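Local coordinates for protein cellulase (Soil metagenome, PDB 5I2U) that probably hydrolyses the beta-1,4-glucosidic bonds of cellulose as a halotolerant cellulase of glycoside hydrolase family 5, at residues R69-W83 with M295-T307. Sequence-based numbering, arbitrary orientation.
Sequences RFYNKNAVQWLADDW and MLLPRASADGNWT
Trp78, Trp83 and Trp306 form an aromatic cluster on the outside of the TIM barrel, where the loop that follows the eighth strand packs against helix 73-81. Trp78 turns its edge to the face of Trp306 in a T-shaped stack, the planes at 79° and CD1 of Trp78 3.5 Å from CE3 of Trp306. Trp306 in turn points an edge at the face of Trp83, offset. With chi1 at -175°, the Trp78 side chain extends away from its own backbone N and lies flat against the backbone of Gly304 and Asn305. Asn305 CA makes a CH-pi contact over the six-membered ring of Trp78, 3.6 Å from the centroid, and Asp82 CB covers the opposite face. A water accepts from Trp78 NE1 and Trp83 NE1 and donates to Asp82 OD2 and Trp306 O. An alanine in place of Trp78 would probably open a gap beside the Trp306 face and Asn305 and take one N-H donor from the water. At the other end, Asn72 caps the helix through OD1 and gives ND2 to Ala302 O, nearly straight at 170° but from above the carbonyl plane. Arg69, also salt-bridged to Asp288, grips Ala300 O end-on, with NH1 at 2.9 Å and NH2 at 3.0 Å, both from the same face of the carbonyl plane.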
loop_
_atom_site.group_PDB
_atom_site.type_symbol
_atom_site.label_atom_id
_atom_site.label_comp_id
_atom_site.label_asym_id
_atom_site.label_seq_id
_atom_site.Cartn_x
_atom_site.Cartn_y
_atom_site.Cartn_z
ATOM N N ARG A 69 -12.476 5.536 12.209
ATOM C CA ARG A 69 -12.171 5.304 13.625
ATOM C C ARG A 69 -10.801 4.650 13.850
ATOM O O ARG A 69 -10.144 4.900 14.867
ATOM C CB ARG A 69 -13.320 4.545 14.331
ATOM C CG ARG A 69 -13.403 3.042 14.139
ATOM C CD ARG A 69 -14.756 2.506 14.623
ATOM N NE ARG A 69 -14.826 1.036 14.593
ATOM C CZ ARG A 69 -14.473 0.212 15.587
ATOM N NH1 ARG A 69 -13.995 0.676 16.745
ATOM N NH2 ARG A 69 -14.601 -1.103 15.425
ATOM N N PHE A 70 -10.333 3.870 12.879
ATOM C CA PHE A 70 -9.012 3.233 12.991
ATOM C C PHE A 70 -7.829 4.134 12.631
ATOM O O PHE A 70 -6.677 3.729 12.804
ATOM C CB PHE A 70 -8.976 1.953 12.142
ATOM C CG PHE A 70 -10.017 0.951 12.531
ATOM C CD1 PHE A 70 -9.953 0.319 13.768
ATOM C CD2 PHE A 70 -11.072 0.659 11.684
ATOM C CE1 PHE A 70 -10.930 -0.594 14.155
ATOM C CE2 PHE A 70 -12.047 -0.246 12.060
ATOM C CZ PHE A 70 -11.978 -0.876 13.290
ATOM N N TYR A 71 -8.090 5.332 12.119
ATOM C CA TYR A 71 -7.019 6.278 11.780
ATOM C C TYR A 71 -6.670 7.050 13.046
ATOM O O TYR A 71 -7.084 8.195 13.240
ATOM C CB TYR A 71 -7.450 7.204 10.642
ATOM C CG TYR A 71 -7.380 6.551 9.279
ATOM C CD1 TYR A 71 -8.269 5.534 8.915
ATOM C CD2 TYR A 71 -6.423 6.947 8.355
ATOM C CE1 TYR A 71 -8.194 4.926 7.666
ATOM C CE2 TYR A 71 -6.343 6.345 7.110
ATOM C CZ TYR A 71 -7.222 5.335 6.775
ATOM O OH TYR A 71 -7.106 4.773 5.522
ATOM N N ASN A 72 -5.894 6.401 13.899
ATOM C CA ASN A 72 -5.420 6.988 15.134
ATOM C C ASN A 72 -4.068 6.386 15.536
ATOM O O ASN A 72 -3.665 5.343 15.013
ATOM C CB ASN A 72 -6.459 6.783 16.232
ATOM C CG ASN A 72 -6.632 5.319 16.615
ATOM O OD1 ASN A 72 -5.829 4.782 17.351
ATOM N ND2 ASN A 72 -7.697 4.683 16.131
ATOM N N LYS A 73 -3.390 7.028 16.479
ATOM C CA LYS A 73 -2.024 6.649 16.812
ATOM C C LYS A 73 -1.908 5.276 17.462
ATOM O O LYS A 73 -0.924 4.562 17.223
ATOM C CB LYS A 73 -1.365 7.713 17.680
ATOM C CG LYS A 73 -1.258 9.053 16.965
ATOM C CD LYS A 73 -0.165 9.940 17.527
ATOM C CE LYS A 73 -0.013 11.180 16.664
ATOM N NZ LYS A 73 1.074 12.069 17.159
ATOM N N ASN A 74 -2.918 4.900 18.234
ATOM C CA ASN A 74 -2.882 3.669 19.004
ATOM C C ASN A 74 -3.075 2.434 18.123
ATOM O O ASN A 74 -2.374 1.428 18.286
ATOM C CB ASN A 74 -3.913 3.715 20.124
ATOM C CG ASN A 74 -3.619 4.814 21.157
ATOM O OD1 ASN A 74 -2.480 5.251 21.326
ATOM N ND2 ASN A 74 -4.656 5.251 21.858
ATOM N N ALA A 75 -3.994 2.526 17.168
ATOM C CA ALA A 75 -4.170 1.462 16.178
ATOM C C ALA A 75 -2.874 1.183 15.437
ATOM O O ALA A 75 -2.496 0.026 15.278
ATOM C CB ALA A 75 -5.263 1.823 15.190
ATOM N N VAL A 76 -2.169 2.247 15.041
ATOM C CA VAL A 76 -0.904 2.097 14.325
ATOM C C VAL A 76 0.174 1.461 15.219
ATOM O O VAL A 76 0.837 0.533 14.786
ATOM C CB VAL A 76 -0.401 3.427 13.728
ATOM C CG1 VAL A 76 0.903 3.226 12.991
ATOM C CG2 VAL A 76 -1.402 3.990 12.739
ATOM N N GLN A 77 0.344 1.948 16.450
ATOM C CA GLN A 77 1.284 1.339 17.395
ATOM C C GLN A 77 0.932 -0.119 17.643
ATOM O O GLN A 77 1.833 -0.949 17.709
ATOM C CB GLN A 77 1.317 2.073 18.740
ATOM C CG GLN A 77 2.255 1.417 19.750
ATOM C CD GLN A 77 2.332 2.134 21.076
ATOM O OE1 GLN A 77 1.641 3.130 21.307
ATOM N NE2 GLN A 77 3.170 1.616 21.972
ATOM N N TRP A 78 -0.355 -0.422 17.808
ATOM C CA TRP A 78 -0.768 -1.806 17.983
ATOM C C TRP A 78 -0.419 -2.687 16.750
ATOM O O TRP A 78 0.005 -3.831 16.912
ATOM C CB TRP A 78 -2.260 -1.917 18.339
ATOM C CG TRP A 78 -2.691 -3.352 18.655
ATOM C CD1 TRP A 78 -3.412 -4.192 17.840
ATOM C CD2 TRP A 78 -2.407 -4.102 19.846
ATOM N NE1 TRP A 78 -3.601 -5.404 18.455
ATOM C CE2 TRP A 78 -2.994 -5.381 19.685
ATOM C CE3 TRP A 78 -1.721 -3.814 21.039
ATOM C CZ2 TRP A 78 -2.910 -6.379 20.670
ATOM C CZ3 TRP A 78 -1.638 -4.807 22.022
ATOM C CH2 TRP A 78 -2.238 -6.071 21.829
ATOM N N LEU A 79 -0.613 -2.172 15.544
ATOM C CA LEU A 79 -0.221 -2.914 14.334
ATOM C C LEU A 79 1.279 -3.164 14.286
ATOM O O LEU A 79 1.717 -4.217 13.829
ATOM C CB LEU A 79 -0.660 -2.181 13.064
ATOM C CG LEU A 79 -2.181 -2.180 12.829
ATOM C CD1 LEU A 79 -2.548 -1.117 11.813
ATOM C CD2 LEU A 79 -2.676 -3.552 12.374
ATOM N N ALA A 80 2.051 -2.177 14.736
ATOM C CA ALA A 80 3.500 -2.289 14.794
ATOM C C ALA A 80 3.922 -3.326 15.833
ATOM O O ALA A 80 4.694 -4.235 15.523
ATOM C CB ALA A 80 4.136 -0.934 15.098
ATOM N N ASP A 81 3.397 -3.195 17.049
ATOM C CA ASP A 81 3.834 -4.014 18.188
ATOM C C ASP A 81 3.293 -5.446 18.162
ATOM O O ASP A 81 4.061 -6.385 18.291
ATOM C CB ASP A 81 3.464 -3.341 19.520
ATOM C CG ASP A 81 4.199 -2.031 19.739
ATOM O OD1 ASP A 81 5.202 -1.759 19.048
ATOM O OD2 ASP A 81 3.785 -1.264 20.620
ATOM N N ASP A 82 1.983 -5.608 17.998
ATOM C CA ASP A 82 1.350 -6.924 18.093
ATOM C C ASP A 82 1.309 -7.696 16.763
ATOM O O ASP A 82 1.551 -8.913 16.760
ATOM C CB ASP A 82 -0.057 -6.792 18.656
ATOM C CG ASP A 82 -0.720 -8.130 18.864
ATOM O OD1 ASP A 82 -0.186 -8.945 19.642
ATOM O OD2 ASP A 82 -1.763 -8.377 18.230
ATOM N N TRP A 83 0.994 -7.011 15.654
ATOM C CA TRP A 83 0.955 -7.666 14.318
ATOM C C TRP A 83 2.336 -7.708 13.651
ATOM O O TRP A 83 2.524 -8.422 12.670
ATOM C CB TRP A 83 -0.047 -6.983 13.371
ATOM C CG TRP A 83 -1.487 -7.218 13.694
ATOM C CD1 TRP A 83 -2.033 -7.434 14.926
ATOM C CD2 TRP A 83 -2.572 -7.228 12.766
ATOM N NE1 TRP A 83 -3.384 -7.599 14.822
ATOM C CE2 TRP A 83 -3.748 -7.472 13.506
ATOM C CE3 TRP A 83 -2.668 -7.045 11.382
ATOM C CZ2 TRP A 83 -5.017 -7.542 12.902
ATOM C CZ3 TRP A 83 -3.918 -7.135 10.778
ATOM C CH2 TRP A 83 -5.083 -7.376 11.544
ATOM N N MET A 295 -10.824 -7.123 8.454
ATOM C CA MET A 295 -10.112 -8.015 9.404
ATOM C C MET A 295 -10.678 -8.077 10.831
ATOM O O MET A 295 -10.332 -9.000 11.575
ATOM C CB MET A 295 -8.643 -7.610 9.485
ATOM C CG MET A 295 -7.879 -7.818 8.189
ATOM S SD MET A 295 -6.248 -7.040 8.197
ATOM C CE MET A 295 -5.828 -7.228 6.462
ATOM N N LEU A 296 -11.502 -7.096 11.222
ATOM C CA LEU A 296 -11.953 -6.948 12.619
ATOM C C LEU A 296 -13.470 -6.996 12.768
ATOM O O LEU A 296 -14.198 -6.622 11.866
ATOM C CB LEU A 296 -11.468 -5.611 13.180
ATOM C CG LEU A 296 -9.958 -5.348 13.156
ATOM C CD1 LEU A 296 -9.675 -3.882 13.475
ATOM C CD2 LEU A 296 -9.233 -6.271 14.121
ATOM N N LEU A 297 -13.936 -7.446 13.927
ATOM C CA LEU A 297 -15.354 -7.315 14.290
ATOM C C LEU A 297 -15.658 -5.872 14.719
ATOM O O LEU A 297 -14.784 -5.201 15.253
ATOM C CB LEU A 297 -15.718 -8.246 15.443
ATOM C CG LEU A 297 -15.630 -9.742 15.188
ATOM C CD1 LEU A 297 -16.134 -10.482 16.418
ATOM C CD2 LEU A 297 -16.428 -10.163 13.960
ATOM N N PRO A 298 -16.895 -5.392 14.474
ATOM C CA PRO A 298 -17.284 -4.041 14.908
ATOM C C PRO A 298 -17.082 -3.755 16.390
ATOM O O PRO A 298 -16.825 -2.628 16.750
ATOM C CB PRO A 298 -18.766 -3.977 14.532
ATOM C CG PRO A 298 -18.842 -4.840 13.307
ATOM C CD PRO A 298 -17.876 -5.957 13.522
ATOM N N ARG A 299 -17.185 -4.785 17.224
ATOM C CA ARG A 299 -16.947 -4.681 18.659
ATOM C C ARG A 299 -15.545 -4.233 19.023
ATOM O O ARG A 299 -15.340 -3.704 20.106
ATOM C CB ARG A 299 -17.228 -6.031 19.324
ATOM C CG ARG A 299 -17.070 -6.042 20.839
ATOM C CD ARG A 299 -17.829 -7.199 21.454
ATOM N NE ARG A 299 -17.511 -8.472 20.812
ATOM C CZ ARG A 299 -16.485 -9.269 21.125
ATOM N NH1 ARG A 299 -15.635 -8.952 22.105
ATOM N NH2 ARG A 299 -16.310 -10.398 20.442
ATOM N N ALA A 300 -14.586 -4.456 18.126
ATOM C CA ALA A 300 -13.195 -4.121 18.377
ATOM C C ALA A 300 -13.018 -2.645 18.724
ATOM O O ALA A 300 -13.711 -1.793 18.173
ATOM C CB ALA A 300 -12.351 -4.487 17.178
ATOM N N SER A 301 -12.114 -2.353 19.662
ATOM C CA SER A 301 -11.772 -0.963 19.987
ATOM C C SER A 301 -11.069 -0.320 18.799
ATOM O O SER A 301 -10.321 -0.990 18.074
ATOM C CB SER A 301 -10.860 -0.901 21.212
ATOM O OG SER A 301 -10.431 0.425 21.476
ATOM N N ALA A 302 -11.322 0.966 18.596
ATOM C CA ALA A 302 -10.521 1.789 17.672
ATOM C C ALA A 302 -9.038 1.819 18.055
ATOM O O ALA A 302 -8.173 1.903 17.181
ATOM C CB ALA A 302 -11.061 3.212 17.622
ATOM N N ASP A 303 -8.750 1.735 19.353
ATOM C CA ASP A 303 -7.390 1.912 19.868
ATOM C C ASP A 303 -6.503 0.663 19.810
ATOM O O ASP A 303 -5.315 0.762 20.115
ATOM C CB ASP A 303 -7.444 2.438 21.313
ATOM C CG ASP A 303 -8.209 3.735 21.424
ATOM O OD1 ASP A 303 -7.948 4.661 20.627
ATOM O OD2 ASP A 303 -9.085 3.824 22.305
ATOM N N GLY A 304 -7.052 -0.490 19.412
ATOM C CA GLY A 304 -6.281 -1.727 19.360
ATOM C C GLY A 304 -6.613 -2.670 20.506
ATOM O O GLY A 304 -7.750 -2.710 20.956
ATOM N N ASN A 305 -5.598 -3.406 20.972
ATOM C CA ASN A 305 -5.727 -4.519 21.922
ATOM C C ASN A 305 -6.712 -5.589 21.477
ATOM O O ASN A 305 -7.486 -6.113 22.280
ATOM C CB ASN A 305 -6.087 -4.004 23.318
ATOM C CG ASN A 305 -5.019 -3.114 23.880
ATOM O OD1 ASN A 305 -4.158 -3.568 24.639
ATOM N ND2 ASN A 305 -5.031 -1.846 23.486
ATOM N N TRP A 306 -6.672 -5.921 20.189
ATOM C CA TRP A 306 -7.619 -6.880 19.616
ATOM C C TRP A 306 -7.229 -8.278 20.082
ATOM O O TRP A 306 -6.232 -8.837 19.631
ATOM C CB TRP A 306 -7.681 -6.784 18.072
ATOM C CG TRP A 306 -7.856 -5.366 17.581
ATOM C CD1 TRP A 306 -8.732 -4.431 18.064
ATOM C CD2 TRP A 306 -7.107 -4.719 16.547
ATOM N NE1 TRP A 306 -8.594 -3.253 17.375
ATOM C CE2 TRP A 306 -7.600 -3.396 16.442
ATOM C CE3 TRP A 306 -6.076 -5.130 15.692
ATOM C CZ2 TRP A 306 -7.087 -2.478 15.526
ATOM C CZ3 TRP A 306 -5.580 -4.228 14.773
ATOM C CH2 TRP A 306 -6.083 -2.905 14.702
ATOM N N THR A 307 -8.023 -8.825 20.999
ATOM C CA THR A 307 -7.922 -10.228 21.399
ATOM C C THR A 307 -8.358 -11.128 20.227
ATOM O O THR A 307 -9.015 -10.669 19.287
ATOM C CB THR A 307 -8.825 -10.515 22.609
ATOM O OG1 THR A 307 -10.141 -10.063 22.298
ATOM C CG2 THR A 307 -8.330 -9.778 23.846
HETATM O O HOH W 1 -4.167 -8.254 17.550
#